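Aminotransferase TlmJ (Streptoalloteichus hindustanus, PDB 5UID) probably acts as a pyridoxal 5'-phosphate-dependent aminotransferase of the DegT/DnrJ/EryC1 family, transferring amino groups in natural product biosynthesis. Local coordinates at residues D284-P289 against Y303-D308. Sequence-based numbering, arbitrary orientation.
Sequences DGLRCP and YWVRMD. With SO4 (sulfate ion), chain H; SO4 (sulfate ion), chain F.
R287 and R306 form a single antiparallel beta bridge, a hydrogen-bonded pair: R287 N donates to R306 O (2.9 Å) and R306 N returns a bond to R287 O (3.0 Å). It joins the loop after helix 249-280 to strand 303-306, whose partner in a two-stranded antiparallel sheet is strand 355-358, in what is probably the small C-terminal domain of this fold-type I PLP enzyme. Above the bridge, the R306 guanidinium lays one face over R287 CB and sends NH2 to C288 O (3.0 Å), which lies 16° out of the guanidinium plane. The bend of the R306 side chain at chi3 (-76°) turns this group back over the loop, where NH1 and NH2 also grip a sulfate, probably from the crystallisation liquor. At the same guanidinium's edge, a water accepts from R306 NE and donates to R287 O and W304 O. With R306 cut back to an alanine, C288 O would probably lose its side-chain donor and the water one of its three partners. P289 sits in the corner formed by two aromatic faces, CD over Y303 (3.8 Å to the ring centroid) and CB over the six-membered ring of W304 (4.0 Å, 17° off the normal). Hydrogen bonds of Y303 OH with D277 OD1 and of W304 NE1 with A109 O anchor those rings. On the buried side, which L280 and V376 help line, L286 CD1 rests on V305 CB (3.6 Å) and touches selenomethionine M307 at CE (3.8 Å).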
loop_
_atom_site.group_PDB
_atom_site.type_symbol
_atom_site.label_atom_id
_atom_site.label_comp_id
_atom_site.label_asym_id
_atom_site.label_seq_id
_atom_site.Cartn_x
_atom_site.Cartn_y
_atom_site.Cartn_z
ATOM N N ASP A 284 -14.598 38.668 -18.399
ATOM C CA ASP A 284 -15.820 38.145 -18.991
ATOM C C ASP A 284 -15.565 36.786 -19.631
ATOM O O ASP A 284 -14.519 36.554 -20.243
ATOM C CB ASP A 284 -16.367 39.121 -20.030
ATOM C CG ASP A 284 -17.627 38.611 -20.696
ATOM O OD1 ASP A 284 -18.695 38.629 -20.047
ATOM O OD2 ASP A 284 -17.550 38.184 -21.868
ATOM N N GLY A 285 -16.536 35.886 -19.491
ATOM C CA GLY A 285 -16.398 34.532 -19.976
ATOM C C GLY A 285 -15.726 33.579 -19.014
ATOM O O GLY A 285 -15.506 32.415 -19.372
ATOM N N LEU A 286 -15.397 34.031 -17.805
ATOM C CA LEU A 286 -14.728 33.207 -16.811
ATOM C C LEU A 286 -15.399 33.411 -15.462
ATOM O O LEU A 286 -15.809 34.526 -15.127
ATOM C CB LEU A 286 -13.238 33.552 -16.709
ATOM C CG LEU A 286 -12.359 32.574 -15.932
ATOM C CD1 LEU A 286 -12.304 31.246 -16.662
ATOM C CD2 LEU A 286 -10.964 33.144 -15.739
ATOM N N ARG A 287 -15.506 32.331 -14.691
ATOM C CA ARG A 287 -16.095 32.369 -13.358
ATOM C C ARG A 287 -15.108 31.761 -12.371
ATOM O O ARG A 287 -14.799 30.568 -12.449
ATOM C CB ARG A 287 -17.434 31.630 -13.324
ATOM C CG ARG A 287 -18.623 32.497 -13.708
ATOM C CD ARG A 287 -18.995 33.434 -12.569
ATOM N NE ARG A 287 -19.919 34.487 -12.984
ATOM C CZ ARG A 287 -20.462 35.370 -12.152
ATOM N NH1 ARG A 287 -20.181 35.322 -10.856
ATOM N NH2 ARG A 287 -21.291 36.299 -12.613
ATOM N N CYS A 288 -14.616 32.582 -11.448
ATOM C CA CYS A 288 -13.741 32.118 -10.390
ATOM C C CYS A 288 -14.558 31.324 -9.371
ATOM O O CYS A 288 -15.791 31.336 -9.409
ATOM C CB CYS A 288 -13.037 33.312 -9.747
ATOM S SG CYS A 288 -11.931 34.187 -10.878
ATOM N N PRO A 289 -13.902 30.602 -8.461
ATOM C CA PRO A 289 -14.643 29.857 -7.435
ATOM C C PRO A 289 -15.534 30.777 -6.624
ATOM O O PRO A 289 -15.161 31.926 -6.341
ATOM C CB PRO A 289 -13.530 29.255 -6.565
ATOM C CG PRO A 289 -12.377 29.124 -7.486
ATOM C CD PRO A 289 -12.458 30.303 -8.413
ATOM N N TYR A 303 -7.982 25.237 -7.573
ATOM C CA TYR A 303 -8.522 26.523 -8.008
ATOM C C TYR A 303 -9.188 26.277 -9.356
ATOM O O TYR A 303 -8.521 26.265 -10.396
ATOM C CB TYR A 303 -7.452 27.604 -8.097
ATOM C CG TYR A 303 -8.058 28.976 -8.273
ATOM C CD1 TYR A 303 -8.412 29.745 -7.171
ATOM C CD2 TYR A 303 -8.311 29.491 -9.538
ATOM C CE1 TYR A 303 -8.980 30.995 -7.325
ATOM C CE2 TYR A 303 -8.881 30.739 -9.701
ATOM C CZ TYR A 303 -9.213 31.486 -8.589
ATOM O OH TYR A 303 -9.777 32.730 -8.744
ATOM N N TRP A 304 -10.500 26.071 -9.337
ATOM C CA TRP A 304 -11.253 25.714 -10.532
ATOM C C TRP A 304 -11.944 26.947 -11.098
ATOM O O TRP A 304 -12.585 27.704 -10.362
ATOM C CB TRP A 304 -12.276 24.618 -10.224
ATOM C CG TRP A 304 -13.372 25.025 -9.272
ATOM C CD1 TRP A 304 -14.651 25.373 -9.598
ATOM C CD2 TRP A 304 -13.284 25.112 -7.843
ATOM N NE1 TRP A 304 -15.364 25.672 -8.463
ATOM C CE2 TRP A 304 -14.549 25.521 -7.372
ATOM C CE3 TRP A 304 -12.260 24.885 -6.916
ATOM C CZ2 TRP A 304 -14.816 25.709 -6.016
ATOM C CZ3 TRP A 304 -12.527 25.074 -5.571
ATOM C CH2 TRP A 304 -13.795 25.481 -5.134
ATOM N N VAL A 305 -11.800 27.148 -12.401
ATOM C CA VAL A 305 -12.482 28.220 -13.108
ATOM C C VAL A 305 -13.462 27.593 -14.087
ATOM O O VAL A 305 -13.245 26.484 -14.590
ATOM C CB VAL A 305 -11.493 29.152 -13.838
ATOM C CG1 VAL A 305 -10.677 29.951 -12.833
ATOM C CG2 VAL A 305 -10.580 28.344 -14.749
ATOM N N ARG A 306 -14.551 28.309 -14.351
ATOM C CA ARG A 306 -15.614 27.828 -15.219
ATOM C C ARG A 306 -15.722 28.708 -16.456
ATOM O O ARG A 306 -15.603 29.934 -16.373
ATOM C CB ARG A 306 -16.952 27.800 -14.479
ATOM C CG ARG A 306 -17.055 26.707 -13.425
ATOM C CD ARG A 306 -18.204 26.992 -12.474
ATOM N NE ARG A 306 -17.860 28.050 -11.528
ATOM C CZ ARG A 306 -18.733 28.904 -11.005
ATOM N NH1 ARG A 306 -20.014 28.841 -11.346
ATOM N NH2 ARG A 306 -18.322 29.830 -10.149
HETATM N N MSE A 307 -15.951 28.074 -17.600
HETATM C CA MSE A 307 -16.087 28.784 -18.863
HETATM C C MSE A 307 -16.998 28.002 -19.805
HETATM O O MSE A 307 -17.449 26.909 -19.467
HETATM C CB MSE A 307 -14.714 29.016 -19.495
HETATM C CG MSE A 307 -13.978 27.742 -19.876
HETATM SE SE MSE A 307 -12.048 28.001 -20.044
HETATM C CE MSE A 307 -11.556 27.855 -18.168
ATOM N N ASP A 308 -17.281 28.563 -20.978
ATOM C CA ASP A 308 -18.142 27.877 -21.932
ATOM C C ASP A 308 -17.478 26.593 -22.418
ATOM O O ASP A 308 -16.267 26.549 -22.650
ATOM C CB ASP A 308 -18.462 28.788 -23.118
ATOM C CG ASP A 308 -19.531 28.209 -24.024
ATOM O OD1 ASP A 308 -20.715 28.212 -23.626
ATOM O OD2 ASP A 308 -19.188 27.748 -25.132
HETATM S S SO4 H . -16.076 36.173 -10.597
HETATM O O1 SO4 H . -16.332 37.587 -10.856
HETATM O O2 SO4 H . -15.547 36.010 -9.245
HETATM O O3 SO4 H . -17.322 35.425 -10.720
HETATM O O4 SO4 H . -15.106 35.668 -11.565
HETATM S S SO4 F . -21.485 31.569 -9.289
HETATM O O1 SO4 F . -22.236 32.812 -9.132
HETATM O O2 SO4 F . -22.291 30.452 -8.807
HETATM O O3 SO4 F . -21.169 31.372 -10.701
HETATM O O4 SO4 F . -20.248 31.647 -8.516
HETATM O O HOH W 1 -15.081 28.608 -10.853
#